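Local coordinates for protein arginyl-tRNA synthetase, putative (Plasmodium falciparum, PDB 5JLD) that probably joins L-arginine to its cognate tRNA at the expense of ATP, as a class I aminoacyl-tRNA synthetase of protein synthesis, at residues A[69-72]-A[73-76]; A[234-238]-A[239-243]. All coordinates share one frame; numbering follows the deposited sequence.

Contact 1: residues A[69-72]-A[73-76]; sequences ISEF and IISN
I73 donates its backbone N to the O of I69 at 3.0 Å, and an N-H...O angle of 174° makes this a nearly straight helical i to i+4 bond. Its side chain extends outward beside that of I69, I73 CD1 coming within 4.4 Å of I69 CG2 in a loose apolar touch. I74 repeats the backbone pattern with the O of S70, and its CG1, lying anti to its own carbonyl carbon, packs against S70 O at 3.2 Å. Further out, I74 CD1 lies alongside the carboxylate of E71, whose chain bends at chi2; OE1 of that carboxylate is hydrogen-bonded to S87 OG. S75 N continues the series to the O of E71. Its hydroxyl turns back on the helix, because chi1 of 79° sets OG between the backbone N and the carbonyl carbon. From there S75 OG donates to F72 O at 2.6 Å, in the carbonyl plane and on a lone pair. N76 is the first residue to leave helical geometry, and its N reaches F72 O only through a weak bond. Its ND2 stands over one face of the F72 ring, 3.7 Å from F72 CE1, with the amide plane steeply inclined (61°) to the ring; N76 OD1 accepts a bond from K24 NZ. This is the C-terminal end of helix 66-75 in the N-terminal domain: I69 packs on helix 49-57, I73 meets I22 of helix 10-25, and I73 and I74 rest on I93 of strand 93-97.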
ATOM      1  N   ILE A  69      25.253 -20.830  23.518  1.00 46.32           N
ATOM      2  CA  ILE A  69      23.992 -20.211  23.895  1.00 42.55           C
ATOM      3  C   ILE A  69      22.906 -20.649  22.918  1.00 44.00           C
ATOM      4  O   ILE A  69      21.808 -21.060  23.328  1.00 45.56           O
ATOM      5  CB  ILE A  69      24.123 -18.679  23.941  1.00 45.92           C
ATOM      6  CG1 ILE A  69      25.117 -18.289  25.048  1.00 53.48           C
ATOM      7  CG2 ILE A  69      22.751 -17.991  24.119  1.00 41.30           C
ATOM      8  CD1 ILE A  69      25.126 -16.788  25.379  1.00 56.47           C
ATOM      9  N   SER A  70      23.216 -20.621  21.625  1.00 45.17           N
ATOM     10  CA  SER A  70      22.185 -21.001  20.665  1.00 47.75           C
ATOM     11  C   SER A  70      21.783 -22.466  20.861  1.00 42.97           C
ATOM     12  O   SER A  70      20.620 -22.815  20.694  1.00 44.53           O
ATOM     13  CB  SER A  70      22.647 -20.748  19.230  1.00 46.53           C
ATOM     14  OG  SER A  70      23.555 -21.718  18.797  1.00 50.57           O
ATOM     15  N   GLU A  71      22.742 -23.301  21.259  1.00 41.81           N
ATOM     16  CA  GLU A  71      22.468 -24.711  21.530  1.00 47.36           C
ATOM     17  C   GLU A  71      21.573 -24.906  22.769  1.00 49.32           C
ATOM     18  O   GLU A  71      20.693 -25.765  22.787  1.00 45.60           O
ATOM     19  CB  GLU A  71      23.790 -25.469  21.701  1.00 46.37           C
ATOM     20  CG  GLU A  71      23.850 -26.742  20.911  1.00 59.25           C
ATOM     21  CD  GLU A  71      23.823 -26.508  19.417  1.00 64.41           C
ATOM     22  OE1 GLU A  71      24.706 -25.790  18.918  1.00 77.07           O
ATOM     23  OE2 GLU A  71      22.936 -27.063  18.735  1.00 64.69           O
ATOM     24  N   PHE A  72      21.806 -24.117  23.810  1.00 46.05           N
ATOM     25  CA  PHE A  72      20.897 -24.122  24.958  1.00 56.00           C
ATOM     26  C   PHE A  72      19.452 -23.739  24.514  1.00 52.61           C
ATOM     27  O   PHE A  72      18.456 -24.460  24.807  1.00 49.85           O
ATOM     28  CB  PHE A  72      21.448 -23.172  26.031  1.00 57.20           C
ATOM     29  CG  PHE A  72      20.753 -23.261  27.360  1.00 51.21           C
ATOM     30  CD1 PHE A  72      20.371 -24.485  27.886  1.00 44.09           C
ATOM     31  CD2 PHE A  72      20.515 -22.108  28.100  1.00 46.98           C
ATOM     32  CE1 PHE A  72      19.744 -24.556  29.123  1.00 50.78           C
ATOM     33  CE2 PHE A  72      19.887 -22.168  29.330  1.00 48.36           C
ATOM     34  CZ  PHE A  72      19.496 -23.392  29.844  1.00 47.98           C
ATOM     35  N   ILE A  73      19.351 -22.648  23.753  1.00 40.15           N
ATOM     36  CA  ILE A  73      18.046 -22.229  23.218  1.00 39.03           C
ATOM     37  C   ILE A  73      17.357 -23.352  22.414  1.00 43.28           C
ATOM     38  O   ILE A  73      16.182 -23.639  22.602  1.00 44.69           O
ATOM     39  CB  ILE A  73      18.179 -20.989  22.318  1.00 46.01           C
ATOM     40  CG1 ILE A  73      18.601 -19.771  23.153  1.00 48.85           C
ATOM     41  CG2 ILE A  73      16.865 -20.736  21.560  1.00 38.32           C
ATOM     42  CD1 ILE A  73      18.773 -18.513  22.349  1.00 48.23           C
ATOM     43  N   ILE A  74      18.104 -23.978  21.518  1.00 42.05           N
ATOM     44  CA  ILE A  74      17.598 -25.099  20.734  1.00 47.42           C
ATOM     45  C   ILE A  74      17.133 -26.256  21.632  1.00 51.00           C
ATOM     46  O   ILE A  74      16.059 -26.824  21.410  1.00 42.78           O
ATOM     47  CB  ILE A  74      18.677 -25.594  19.743  1.00 48.74           C
ATOM     48  CG1 ILE A  74      18.866 -24.553  18.623  1.00 44.38           C
ATOM     49  CG2 ILE A  74      18.328 -26.983  19.183  1.00 45.91           C
ATOM     50  CD1 ILE A  74      19.866 -24.950  17.555  1.00 45.09           C
ATOM     51  N   SER A  75      17.931 -26.580  22.651  1.00 41.98           N
ATOM     52  CA  SER A  75      17.598 -27.655  23.583  1.00 46.65           C
ATOM     53  C   SER A  75      16.291 -27.346  24.311  1.00 48.77           C
ATOM     54  O   SER A  75      15.599 -28.265  24.758  1.00 47.11           O
ATOM     55  CB  SER A  75      18.714 -27.877  24.612  1.00 42.41           C
ATOM     56  OG  SER A  75      18.650 -26.899  25.650  1.00 42.60           O
ATOM     57  N   ASN A  76      15.941 -26.071  24.436  1.00 45.56           N
ATOM     58  CA  ASN A  76      14.646 -25.796  25.065  1.00 48.54           C
ATOM     59  C   ASN A  76      13.487 -25.547  24.083  1.00 55.31           C
ATOM     60  O   ASN A  76      12.419 -25.046  24.468  1.00 48.24           O
ATOM     61  CB  ASN A  76      14.784 -24.637  26.049  1.00 44.96           C
ATOM     62  CG  ASN A  76      15.247 -25.109  27.430  1.00 49.44           C
ATOM     63  OD1 ASN A  76      14.780 -26.132  27.942  1.00 47.15           O
ATOM     64  ND2 ASN A  76      16.190 -24.388  28.019  1.00 48.10           N
TER

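Contact 2: residues A[234-238]-A[239-243]; sequences AIKLQ and NNDED
N239 ND2 donates to I235 O at 2.8 Å, the shortest hydrogen bond between the two segments, with the donor tilted from the carbonyl plane. With CG anti to its carbonyl carbon, N239 folds its amide back along the helix to that oxygen. Two backbone donors also turn back onto the last turn of helix 232-238. D241 N reaches K236 O at 3.1 Å with an N-H...O angle of 159°, nearly in line with the carbonyl, and N240 N reaches L237 O at 3.0 Å. The latter donor stands above the carbonyl plane, 66° out of it, and so uses no lone pair. D241 N to K236 O is the 6→1 bond and N240 N to L237 O the 5→2 bond of a Schellman motif, with N240 at positive phi (59°) as the C' residue. K236 O also receives a weak bond from N239 N, at 3.3 Å.

Beyond these bonds, K236 and D241 lie side by side and point the same way. The aliphatic part of the lysine makes the contact, K236 CD lying 3.7 Å from D241 CG. The charged ends stay apart, K236 NZ being 5.4 Å from D241 OD1, so no salt bridge forms, although the opposite charges may still attract weakly. D241 is also the N-cap of helix 242-265, its OD2 accepting from C244 N, while N240 OD1 is bonded to K245 NZ. Inward, L237 packs on W181, K245 and W248.

The chemistry implies a change of role within three residues: carbonyls at the end of one helix are satisfied by N239, N240 and D241, and the D241 carboxylate then caps an amide of the next, where its negative charge would suit the positive end of the helix dipole.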
ATOM      1  N   ALA A 234     -11.646  37.140  -3.840  1.00 65.01           N
ATOM      2  CA  ALA A 234     -11.236  36.067  -2.940  1.00 70.07           C
ATOM      3  C   ALA A 234     -11.832  36.260  -1.545  1.00 75.29           C
ATOM      4  O   ALA A 234     -12.297  35.293  -0.913  1.00 64.13           O
ATOM      5  CB  ALA A 234      -9.716  35.979  -2.858  1.00 63.59           C
ATOM      6  N   ILE A 235     -11.828  37.502  -1.060  1.00 71.30           N
ATOM      7  CA  ILE A 235     -12.340  37.745   0.281  1.00 81.90           C
ATOM      8  C   ILE A 235     -13.854  37.634   0.227  1.00 83.69           C
ATOM      9  O   ILE A 235     -14.503  37.266   1.206  1.00 89.32           O
ATOM     10  CB  ILE A 235     -11.899  39.117   0.849  1.00 85.87           C
ATOM     11  CG1 ILE A 235     -12.596  40.262   0.118  1.00 85.78           C
ATOM     12  CG2 ILE A 235     -10.381  39.251   0.802  1.00 91.41           C
ATOM     13  CD1 ILE A 235     -12.006  41.605   0.401  1.00 92.89           C
ATOM     14  N   LYS A 236     -14.410  37.915  -0.943  1.00 80.73           N
ATOM     15  CA  LYS A 236     -15.847  37.830  -1.122  1.00 77.56           C
ATOM     16  C   LYS A 236     -16.284  36.361  -1.239  1.00 78.84           C
ATOM     17  O   LYS A 236     -17.408  36.003  -0.878  1.00 78.65           O
ATOM     18  CB  LYS A 236     -16.255  38.675  -2.336  1.00 83.57           C
ATOM     19  CG  LYS A 236     -17.647  38.460  -2.829  1.00 82.42           C
ATOM     20  CD  LYS A 236     -18.191  39.646  -3.629  1.00 81.65           C
ATOM     21  CE  LYS A 236     -17.150  40.351  -4.485  1.00 81.22           C
ATOM     22  NZ  LYS A 236     -17.824  41.325  -5.417  1.00 82.48           N
ATOM     23  N   LEU A 237     -15.371  35.511  -1.705  1.00 76.06           N
ATOM     24  CA  LEU A 237     -15.600  34.070  -1.727  1.00 71.92           C
ATOM     25  C   LEU A 237     -15.511  33.494  -0.314  1.00 66.17           C
ATOM     26  O   LEU A 237     -16.350  32.684   0.091  1.00 58.59           O
ATOM     27  CB  LEU A 237     -14.596  33.373  -2.647  1.00 70.08           C
ATOM     28  CG  LEU A 237     -14.678  31.842  -2.712  1.00 65.03           C
ATOM     29  CD1 LEU A 237     -16.086  31.382  -3.105  1.00 65.60           C
ATOM     30  CD2 LEU A 237     -13.632  31.275  -3.665  1.00 62.79           C
ATOM     31  N   GLN A 238     -14.496  33.919   0.435  1.00 61.10           N
ATOM     32  CA  GLN A 238     -14.393  33.554   1.846  1.00 62.81           C
ATOM     33  C   GLN A 238     -15.576  34.083   2.683  1.00 65.16           C
ATOM     34  O   GLN A 238     -15.798  33.630   3.806  1.00 68.21           O
ATOM     35  CB  GLN A 238     -13.069  34.055   2.420  1.00 66.58           C
ATOM     36  CG  GLN A 238     -11.945  33.015   2.322  1.00 77.52           C
ATOM     37  CD  GLN A 238     -10.561  33.633   2.332  1.00 80.76           C
ATOM     38  OE1 GLN A 238     -10.373  34.780   1.926  1.00 87.70           O
ATOM     39  NE2 GLN A 238      -9.586  32.877   2.806  1.00 75.76           N
ATOM     40  N   ASN A 239     -16.340  35.029   2.139  1.00 69.41           N
ATOM     41  CA  ASN A 239     -17.532  35.515   2.840  1.00 72.35           C
ATOM     42  C   ASN A 239     -18.839  35.033   2.217  1.00 70.64           C
ATOM     43  O   ASN A 239     -19.897  35.614   2.448  1.00 74.83           O
ATOM     44  CB  ASN A 239     -17.525  37.037   2.915  1.00 79.39           C
ATOM     45  CG  ASN A 239     -16.683  37.550   4.058  1.00 91.18           C
ATOM     46  OD1 ASN A 239     -17.074  37.458   5.221  1.00100.45           O
ATOM     47  ND2 ASN A 239     -15.516  38.091   3.735  1.00 92.53           N
ATOM     48  N   ASN A 240     -18.743  33.966   1.430  1.00 71.56           N
ATOM     49  CA  ASN A 240     -19.897  33.231   0.924  1.00 72.41           C
ATOM     50  C   ASN A 240     -20.848  34.091   0.105  1.00 77.85           C
ATOM     51  O   ASN A 240     -22.066  34.032   0.268  1.00 82.77           O
ATOM     52  CB  ASN A 240     -20.662  32.580   2.078  1.00 75.55           C
ATOM     53  CG  ASN A 240     -21.633  31.514   1.605  1.00 85.99           C
ATOM     54  OD1 ASN A 240     -21.259  30.593   0.876  1.00 93.89           O
ATOM     55  ND2 ASN A 240     -22.897  31.654   1.994  1.00 82.97           N
ATOM     56  N   ASP A 241     -20.289  34.898  -0.780  1.00 68.54           N
ATOM     57  CA  ASP A 241     -21.108  35.612  -1.731  1.00 74.44           C
ATOM     58  C   ASP A 241     -21.721  34.626  -2.718  1.00 82.12           C
ATOM     59  O   ASP A 241     -21.066  33.660  -3.124  1.00 80.74           O
ATOM     60  CB  ASP A 241     -20.276  36.653  -2.451  1.00 73.94           C
ATOM     61  CG  ASP A 241     -20.928  37.153  -3.709  1.00 71.30           C
ATOM     62  OD1 ASP A 241     -21.752  38.097  -3.632  1.00 74.78           O
ATOM     63  OD2 ASP A 241     -20.624  36.574  -4.776  1.00 71.06           O
ATOM     64  N   GLU A 242     -22.973  34.881  -3.095  1.00 81.16           N
ATOM     65  CA  GLU A 242     -23.748  33.980  -3.948  1.00 82.80           C
ATOM     66  C   GLU A 242     -23.044  33.663  -5.267  1.00 85.56           C
ATOM     67  O   GLU A 242     -22.806  32.491  -5.595  1.00 78.61           O
ATOM     68  CB  GLU A 242     -25.127  34.581  -4.228  1.00 85.86           C
ATOM     69  N   ASP A 243     -22.699  34.715  -6.008  1.00 85.77           N
ATOM     70  CA  ASP A 243     -22.114  34.569  -7.340  1.00 87.89           C
ATOM     71  C   ASP A 243     -20.720  33.936  -7.345  1.00 89.78           C
ATOM     72  O   ASP A 243     -20.440  33.042  -8.151  1.00 91.26           O
ATOM     73  CB  ASP A 243     -22.059  35.928  -8.034  1.00 82.92           C
ATOM     74  CG  ASP A 243     -23.443  36.490  -8.332  1.00 84.57           C
ATOM     75  OD1 ASP A 243     -24.444  35.770  -8.128  1.00 82.38           O
ATOM     76  OD2 ASP A 243     -23.527  37.656  -8.772  1.00 89.54           O
TER

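In the fold
From the N terminus the chain meets contact 1 first, in the N-terminal domain, where it ends helix 66-75 ahead of strand 82-86, an outermost strand of the antiparallel sheet. Contact 2 opens well after contact 1 has closed, in the part of the chain that belongs to the class I catalytic domain family, at the turn from helix 232-238 into helix 242-265. Each contact closes just a local turn, its two segments being consecutive, so the pair stands in series and neither nests nor crosses. The centres of contact 1 and contact 2 lie about 74 Å apart, on opposite sides of the chain's centre, and the two do not touch. Contact 1 thus ends a helix within its domain, whereas contact 2 joins two successive helices.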